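Local coordinates for uncharacterized protein (Bacteroides ovatus CL02T12C04, PDB 6PTM) that probably acts as an exo-carrageenase of glycoside hydrolase family 42, releasing sugar units from the ends of carrageenan chains, at residues Lys178-Glu183 and His188-Gly193; Thr154-Asp159 and Gly222-Val227; Ala528-Asn531 and Ile536-Glu539. All blocks are in the same frame, centred on the assembly; numbering follows the deposited sequence.

Contact 1: residues Lys178-Glu183 and His188-Gly193; sequences KPRIKE and HGNLDG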
loop_
_atom_site.group_PDB
_atom_site.type_symbol
_atom_site.label_atom_id
_atom_site.label_comp_id
_atom_site.label_asym_id
_atom_site.label_seq_id
_atom_site.Cartn_x
_atom_site.Cartn_y
_atom_site.Cartn_z
ATOM N N LYS A 178 -11.330 -13.544 8.460
ATOM C CA LYS A 178 -11.555 -14.935 7.982
ATOM C C LYS A 178 -11.525 -15.880 9.178
ATOM O O LYS A 178 -10.574 -15.887 9.966
ATOM C CB LYS A 178 -10.483 -15.401 6.995
ATOM C CG LYS A 178 -10.741 -16.763 6.350
ATOM C CD LYS A 178 -9.563 -17.227 5.543
ATOM C CE LYS A 178 -8.391 -17.597 6.440
ATOM N NZ LYS A 178 -7.178 -17.879 5.643
ATOM N N PRO A 179 -12.547 -16.742 9.346
ATOM C CA PRO A 179 -12.506 -17.723 10.438
ATOM C C PRO A 179 -11.256 -18.600 10.305
ATOM O O PRO A 179 -10.945 -19.038 9.205
ATOM C CB PRO A 179 -13.805 -18.520 10.259
ATOM C CG PRO A 179 -14.717 -17.526 9.551
ATOM C CD PRO A 179 -13.806 -16.789 8.583
ATOM N N ARG A 180 -10.558 -18.812 11.419
ATOM C CA ARG A 180 -9.261 -19.528 11.469
ATOM C C ARG A 180 -9.570 -21.014 11.646
ATOM O O ARG A 180 -9.359 -21.539 12.727
ATOM C CB ARG A 180 -8.409 -18.922 12.587
ATOM C CG ARG A 180 -8.159 -17.426 12.410
ATOM C CD ARG A 180 -6.869 -17.154 11.667
ATOM N NE ARG A 180 -5.760 -17.827 12.342
ATOM C CZ ARG A 180 -4.749 -18.459 11.749
ATOM N NH1 ARG A 180 -4.653 -18.516 10.426
ATOM N NH2 ARG A 180 -3.833 -19.044 12.502
ATOM N N ILE A 181 -10.144 -21.635 10.627
ATOM C CA ILE A 181 -10.506 -23.075 10.664
ATOM C C ILE A 181 -9.711 -23.803 9.577
ATOM O O ILE A 181 -9.349 -23.182 8.541
ATOM C CB ILE A 181 -12.025 -23.260 10.532
ATOM C CG1 ILE A 181 -12.553 -22.730 9.200
ATOM C CG2 ILE A 181 -12.753 -22.626 11.721
ATOM C CD1 ILE A 181 -13.876 -23.301 8.824
ATOM N N LYS A 182 -9.452 -25.087 9.792
ATOM C CA LYS A 182 -8.680 -25.919 8.841
ATOM C C LYS A 182 -9.124 -25.658 7.384
ATOM O O LYS A 182 -8.209 -25.444 6.519
ATOM C CB LYS A 182 -8.766 -27.396 9.226
ATOM C CG LYS A 182 -7.654 -28.222 8.593
ATOM C CD LYS A 182 -6.941 -29.179 9.552
ATOM C CE LYS A 182 -7.546 -30.565 9.546
ATOM N NZ LYS A 182 -7.506 -31.150 8.181
ATOM N N GLU A 183 -10.436 -25.678 7.099
ATOM C CA GLU A 183 -11.017 -25.578 5.724
ATOM C C GLU A 183 -10.512 -24.289 5.038
ATOM O O GLU A 183 -10.292 -24.336 3.813
ATOM C CB GLU A 183 -12.558 -25.672 5.745
ATOM C CG GLU A 183 -13.181 -26.072 4.392
ATOM C CD GLU A 183 -14.689 -25.877 4.138
ATOM O OE1 GLU A 183 -15.390 -25.274 5.012
ATOM O OE2 GLU A 183 -15.194 -26.335 3.039
ATOM N N HIS A 188 -6.212 -20.692 1.707
ATOM C CA HIS A 188 -6.603 -19.257 1.657
ATOM C C HIS A 188 -5.847 -18.366 2.643
ATOM O O HIS A 188 -6.387 -17.328 3.018
ATOM C CB HIS A 188 -8.133 -19.122 1.724
ATOM C CG HIS A 188 -8.842 -19.703 0.547
ATOM N ND1 HIS A 188 -9.182 -21.025 0.469
ATOM C CD2 HIS A 188 -9.276 -19.141 -0.598
ATOM C CE1 HIS A 188 -9.790 -21.248 -0.667
ATOM N NE2 HIS A 188 -9.858 -20.118 -1.335
ATOM N N GLY A 189 -4.662 -18.796 3.051
ATOM C CA GLY A 189 -3.758 -18.019 3.905
ATOM C C GLY A 189 -3.818 -18.547 5.312
ATOM O O GLY A 189 -4.891 -19.075 5.702
ATOM N N ASN A 190 -2.719 -18.416 6.047
ATOM C CA ASN A 190 -2.625 -18.865 7.466
ATOM C C ASN A 190 -2.016 -17.744 8.329
ATOM O O ASN A 190 -1.088 -17.984 9.125
ATOM C CB ASN A 190 -1.912 -20.217 7.541
ATOM C CG ASN A 190 -2.038 -20.849 8.908
ATOM O OD1 ASN A 190 -2.937 -20.498 9.652
ATOM N ND2 ASN A 190 -1.201 -21.826 9.190
ATOM N N LEU A 191 -2.562 -16.544 8.219
ATOM C CA LEU A 191 -2.082 -15.379 8.990
ATOM C C LEU A 191 -2.611 -15.469 10.419
ATOM O O LEU A 191 -3.836 -15.511 10.607
ATOM C CB LEU A 191 -2.577 -14.103 8.322
ATOM C CG LEU A 191 -2.052 -12.816 8.944
ATOM C CD1 LEU A 191 -0.538 -12.682 8.731
ATOM C CD2 LEU A 191 -2.792 -11.637 8.329
ATOM N N ASP A 192 -1.692 -15.488 11.375
ATOM C CA ASP A 192 -2.014 -15.547 12.818
ATOM C C ASP A 192 -2.007 -14.107 13.320
ATOM O O ASP A 192 -1.831 -13.162 12.499
ATOM C CB ASP A 192 -0.991 -16.412 13.552
ATOM C CG ASP A 192 -1.466 -17.078 14.842
ATOM O OD1 ASP A 192 -2.424 -16.554 15.483
ATOM O OD2 ASP A 192 -0.817 -18.077 15.231
ATOM N N GLY A 193 -2.115 -13.950 14.634
ATOM C CA GLY A 193 -1.948 -12.649 15.286
ATOM C C GLY A 193 -2.725 -12.558 16.573
ATOM O O GLY A 193 -3.218 -13.589 17.082
HETATM O O HOH W 1 -8.374 -23.083 2.490
#
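Lys178 and Arg180 reach over to His188-Asp192 within a connection of the (β/α)8 fold expected of a family 42 hydrolase, the turn and short helix 182-185 that lead from strand 168-175 to the next strand, 192-197. The lysine chain leaves its backbone extended and bends at chi3 (70°), which brings the ammonium group against two successive carbonyls. NZ donates to Gly189 O at 2.6 Å and to His188 O at 2.8 Å, coming down on both carbonyls from above their planes, more steeply at His188. NZ also bonds to Tyr184 O and forms a salt bridge with Asp174. With an alanine in place of Lys178, the carbonyls of His188 and Gly189 would probably lose a shared donor, and Asp174 would be left without its ionic mate.

Arg180 grips by its edge instead. Its NH1 meets Asn190 OD1 at 2.7 Å, in the plane of that carbonyl and with an N-H...O angle of 152°; NH2 adds a weak bond to the same Asn190 OD1 at 3.3 Å. Guanidinium and amide are nearly coplanar, 25° apart, while Leu191 O lies over one guanidinium face without accepting a bond. Asp192 OD1 is 4.1 Å from Arg180 NH2 and well out of the guanidinium plane, so only charge attraction links the two; Lys219 forms the actual salt bridge with Asp192.

A water bridges the two segments, donating a hydrogen bond to Glu183 O at 2.6 Å and hydrogen-bonded to His188 ND1 at 3.0 Å. Farther out, His188 NE2 bonds to Thr77 of helix 69-90, Trp509 packs on Lys178, and the backbone of Asp192 pairs with Ile224 beside strand 225-230.

Contact 2: residues Thr154-Asp159 and Gly222-Val227; sequences TKVKVD and GSIGFV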
loop_
_atom_site.group_PDB
_atom_site.type_symbol
_atom_site.label_atom_id
_atom_site.label_comp_id
_atom_site.label_asym_id
_atom_site.label_seq_id
_atom_site.Cartn_x
_atom_site.Cartn_y
_atom_site.Cartn_z
ATOM N N THR A 154 3.985 -21.509 9.447
ATOM C CA THR A 154 4.662 -21.691 10.755
ATOM C C THR A 154 6.169 -21.521 10.545
ATOM O O THR A 154 6.845 -21.319 11.527
ATOM C CB THR A 154 4.289 -23.021 11.442
ATOM O OG1 THR A 154 4.850 -24.126 10.740
ATOM C CG2 THR A 154 2.796 -23.258 11.526
ATOM N N LYS A 155 6.685 -21.603 9.318
ATOM C CA LYS A 155 8.136 -21.600 9.044
ATOM C C LYS A 155 8.574 -20.320 8.318
ATOM O O LYS A 155 9.779 -20.154 8.154
ATOM C CB LYS A 155 8.482 -22.854 8.231
ATOM C CG LYS A 155 8.262 -24.161 8.982
ATOM C CD LYS A 155 8.831 -25.362 8.260
ATOM C CE LYS A 155 8.588 -26.697 8.947
ATOM N NZ LYS A 155 8.230 -26.551 10.382
ATOM N N VAL A 156 7.671 -19.412 7.945
ATOM C CA VAL A 156 8.054 -18.181 7.177
ATOM C C VAL A 156 8.767 -17.222 8.121
ATOM O O VAL A 156 8.306 -17.041 9.283
ATOM C CB VAL A 156 6.840 -17.528 6.484
ATOM C CG1 VAL A 156 7.210 -16.240 5.756
ATOM C CG2 VAL A 156 6.239 -18.471 5.481
ATOM N N LYS A 157 9.843 -16.615 7.643
ATOM C CA LYS A 157 10.579 -15.578 8.401
ATOM C C LYS A 157 10.753 -14.314 7.556
ATOM O O LYS A 157 10.836 -14.402 6.292
ATOM C CB LYS A 157 11.951 -16.109 8.816
ATOM C CG LYS A 157 11.932 -17.390 9.633
ATOM C CD LYS A 157 11.389 -17.215 11.027
ATOM C CE LYS A 157 11.350 -18.537 11.760
ATOM N NZ LYS A 157 10.666 -18.369 13.060
ATOM N N VAL A 158 10.852 -13.172 8.234
ATOM C CA VAL A 158 11.233 -11.898 7.592
ATOM C C VAL A 158 12.740 -11.911 7.434
ATOM O O VAL A 158 13.458 -12.195 8.421
ATOM C CB VAL A 158 10.772 -10.672 8.375
ATOM C CG1 VAL A 158 11.366 -9.410 7.766
ATOM C CG2 VAL A 158 9.267 -10.599 8.408
ATOM N N ASP A 159 13.204 -11.592 6.240
ATOM C CA ASP A 159 14.645 -11.381 6.009
ATOM C C ASP A 159 14.791 -10.166 5.093
ATOM O O ASP A 159 14.506 -10.287 3.885
ATOM C CB ASP A 159 15.259 -12.668 5.463
ATOM C CG ASP A 159 16.741 -12.583 5.175
ATOM O OD1 ASP A 159 17.331 -11.550 5.462
ATOM O OD2 ASP A 159 17.260 -13.530 4.634
ATOM N N GLY A 222 2.568 -20.611 16.795
ATOM C CA GLY A 222 1.530 -20.501 15.750
ATOM C C GLY A 222 2.130 -20.212 14.386
ATOM O O GLY A 222 3.264 -20.628 14.140
ATOM N N SER A 223 1.381 -19.546 13.513
ATOM C CA SER A 223 1.852 -19.183 12.156
ATOM C C SER A 223 2.262 -17.717 12.134
ATOM O O SER A 223 2.010 -16.994 13.146
ATOM C CB SER A 223 0.815 -19.495 11.110
ATOM O OG SER A 223 -0.424 -18.909 11.456
ATOM N N ILE A 224 2.895 -17.285 11.039
ATOM C CA ILE A 224 3.397 -15.898 10.980
ATOM C C ILE A 224 2.174 -14.996 11.122
ATOM O O ILE A 224 1.115 -15.319 10.571
ATOM C CB ILE A 224 4.238 -15.602 9.731
ATOM C CG1 ILE A 224 5.015 -14.307 9.945
ATOM C CG2 ILE A 224 3.368 -15.611 8.477
ATOM C CD1 ILE A 224 6.126 -14.039 8.933
ATOM N N GLY A 225 2.303 -13.964 11.934
ATOM C CA GLY A 225 1.159 -13.146 12.346
ATOM C C GLY A 225 1.586 -11.763 12.767
ATOM O O GLY A 225 2.810 -11.452 12.802
ATOM N N PHE A 226 0.603 -10.938 13.065
ATOM C CA PHE A 226 0.879 -9.589 13.598
ATOM C C PHE A 226 -0.041 -9.282 14.785
ATOM O O PHE A 226 -1.116 -9.906 14.990
ATOM C CB PHE A 226 0.807 -8.567 12.472
ATOM C CG PHE A 226 -0.572 -8.127 12.078
ATOM C CD1 PHE A 226 -1.353 -8.912 11.251
ATOM C CD2 PHE A 226 -1.064 -6.901 12.470
ATOM C CE1 PHE A 226 -2.612 -8.505 10.853
ATOM C CE2 PHE A 226 -2.311 -6.474 12.034
ATOM C CZ PHE A 226 -3.078 -7.272 11.218
ATOM N N VAL A 227 0.428 -8.346 15.609
ATOM C CA VAL A 227 -0.314 -7.838 16.800
ATOM C C VAL A 227 -0.999 -6.527 16.410
ATOM O O VAL A 227 -0.349 -5.632 15.846
ATOM C CB VAL A 227 0.619 -7.658 18.002
ATOM C CG1 VAL A 227 -0.133 -7.170 19.227
ATOM C CG2 VAL A 227 1.373 -8.942 18.304
#
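Val156 and Ile224 form the apolar part of a small loop-to-loop packing contact, made where the chain approaching edge strand 157-159 passes the residues just ahead of strand 225-230. The two segments are not paired as strands, and van der Waals contact alone joins them. Ile224 CD1 does most of the touching. It lies 4.0 Å from Val156 CG1 and 3.7 Å from Val156 O, the two side chains meeting at a slant. The isoleucine branch is fully stretched, CG1 anti to the backbone N (chi1 -164°) and CD1 extended beyond it (chi2 167°), which carries the terminal methyl across to the valine. That carbonyl, Val156 O, accepts a hydrogen bond from Gln282 NE2.

At the other end the backbones themselves come together, Thr154 CA and Ser223 CA standing 4.0 Å apart. Thr154 CG2 rests at 3.7 Å from Gly222 O, a methyl against a carbonyl. Neither hydroxyl serves the contact: Thr154 OG1 bonds to Asp152, and Ser223 OG to Asn190 O.

Leu163 of strand 162-165 packs against both Val156 and Ile224, extending the apolar patch. A backbone bond between Ile224 and Trp153 holds the two segments close just before Thr154, while Gly225 and Phe226 pair onward with Leu286 and with Phe194 of strand 192-197.

Contact 3: residues Ala528-Asn531 and Ile536-Glu539; sequences ASNN and IVNE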
loop_
_atom_site.group_PDB
_atom_site.type_symbol
_atom_site.label_atom_id
_atom_site.label_comp_id
_atom_site.label_asym_id
_atom_site.label_seq_id
_atom_site.Cartn_x
_atom_site.Cartn_y
_atom_site.Cartn_z
ATOM N N ALA A 528 -21.768 -7.788 -2.829
ATOM C CA ALA A 528 -21.038 -7.667 -4.117
ATOM C C ALA A 528 -19.547 -7.395 -3.846
ATOM O O ALA A 528 -18.832 -6.951 -4.776
ATOM C CB ALA A 528 -21.668 -6.579 -4.979
ATOM N N SER A 529 -19.099 -7.631 -2.606
ATOM C CA SER A 529 -17.673 -7.753 -2.214
ATOM C C SER A 529 -17.228 -9.189 -2.550
ATOM O O SER A 529 -18.078 -10.030 -3.056
ATOM C CB SER A 529 -17.473 -7.406 -0.737
ATOM O OG SER A 529 -17.967 -8.428 0.144
ATOM N N ASN A 530 -15.971 -9.498 -2.232
ATOM C CA ASN A 530 -15.352 -10.817 -2.499
ATOM C C ASN A 530 -16.196 -11.900 -1.833
ATOM O O ASN A 530 -16.145 -13.028 -2.339
ATOM C CB ASN A 530 -13.876 -10.866 -2.089
ATOM C CG ASN A 530 -13.634 -10.530 -0.642
ATOM O OD1 ASN A 530 -13.340 -9.371 -0.331
ATOM N ND2 ASN A 530 -13.794 -11.522 0.226
ATOM N N ASN A 531 -16.941 -11.556 -0.776
ATOM C CA ASN A 531 -17.800 -12.513 -0.030
ATOM C C ASN A 531 -18.873 -13.110 -0.969
ATOM O O ASN A 531 -19.495 -14.134 -0.575
ATOM C CB ASN A 531 -18.404 -11.864 1.206
ATOM C CG ASN A 531 -17.332 -11.469 2.194
ATOM O OD1 ASN A 531 -16.850 -12.323 2.967
ATOM N ND2 ASN A 531 -17.021 -10.180 2.225
ATOM N N ILE A 536 -12.853 -14.111 -7.724
ATOM C CA ILE A 536 -11.951 -13.075 -7.128
ATOM C C ILE A 536 -11.167 -13.686 -5.957
ATOM O O ILE A 536 -9.947 -13.512 -5.887
ATOM C CB ILE A 536 -12.763 -11.825 -6.715
ATOM C CG1 ILE A 536 -13.499 -11.209 -7.903
ATOM C CG2 ILE A 536 -11.898 -10.776 -6.041
ATOM C CD1 ILE A 536 -12.580 -10.620 -8.943
ATOM N N VAL A 537 -11.843 -14.336 -5.029
ATOM C CA VAL A 537 -11.168 -14.990 -3.872
ATOM C C VAL A 537 -10.084 -15.936 -4.412
ATOM O O VAL A 537 -8.937 -15.916 -3.923
ATOM C CB VAL A 537 -12.213 -15.700 -2.990
ATOM C CG1 VAL A 537 -11.592 -16.649 -1.986
ATOM C CG2 VAL A 537 -13.049 -14.665 -2.275
ATOM N N ASN A 538 -10.424 -16.762 -5.389
ATOM C CA ASN A 538 -9.469 -17.759 -5.938
ATOM C C ASN A 538 -8.316 -17.003 -6.626
ATOM O O ASN A 538 -7.164 -17.415 -6.431
ATOM C CB ASN A 538 -10.148 -18.773 -6.855
ATOM C CG ASN A 538 -9.132 -19.659 -7.538
ATOM O OD1 ASN A 538 -8.440 -20.460 -6.892
ATOM N ND2 ASN A 538 -9.002 -19.467 -8.832
ATOM N N GLU A 539 -8.586 -15.937 -7.398
ATOM C CA GLU A 539 -7.540 -15.372 -8.272
ATOM C C GLU A 539 -6.451 -14.702 -7.429
ATOM O O GLU A 539 -5.277 -14.695 -7.880
ATOM C CB GLU A 539 -8.108 -14.371 -9.253
ATOM C CG GLU A 539 -7.156 -14.087 -10.374
ATOM C CD GLU A 539 -6.937 -15.253 -11.312
ATOM O OE1 GLU A 539 -7.738 -16.215 -11.265
ATOM O OE2 GLU A 539 -5.980 -15.179 -12.117
#
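Asn530 lays its backbone carbonyl and its CB against one methyl of Val537, near the start of helix 534-549. Val537 CG2 is 3.5 Å from Asn530 O and 3.9 Å from Asn530 CB, and the amide nitrogen Asn530 ND2 skirts the same methyl at 4.1 Å. With CG1 of Val537 anti to the backbone N (chi1 167°), CG2 falls anti to the carbonyl carbon and faces the asparagine, and the two side chains cross at about a right angle. Ile536 contributes more loosely, its CG2 standing 4.4 Å from Asn530 CB; the rest of its side chain leads away, and the residue packs on Ala489 of helix 486-498.

Behind this first shell, the amide of Asn530 is fixed by ND2 donating to Tyr508 O. The next residue braces the turn from within: Asn531 ND2 gives Ser529 OG a nearly straight bond of 2.9 Å (169°), with the oxygen close to the amide plane. The same hydroxyl also bonds to Tyr526 O. Phe81 of helix 69-90 packs on Val537.

Asn530 and Asn531 begin a 3-10 segment between strand 503-506 and helix 534-549, and the contact packs it on the helix's first turn. All touching residues are buried; with the side-chain amides of Asn530 and Asn531 bonded to Tyr508 O and Ser529 OG, what meets the helix is hydrocarbon and a carbonyl oxygen, held by dispersion.

Contacts 1 and 2 serve the same parallel sheet, since strands 192-197 and 225-230 lie side by side in it, and they meet directly through backbone and serine hydrogen bonds, with Asp192 OD2 also packed at 3.4 Å from Gly222 CA. Contact 3 belongs to helix 534-549 and touches contact 1 through His188 CD2 and Val537 CG1, 3.7 Å apart, but stays about 16 Å from contact 2 at the nearest atoms. Contact 1 is partly buried and polar, joining a buried lysine to a guanidinium at the surface. Contacts 2 and 3 rest on methyl packing; contact 3 is buried throughout, whereas contact 2 has an exposed threonine at one end.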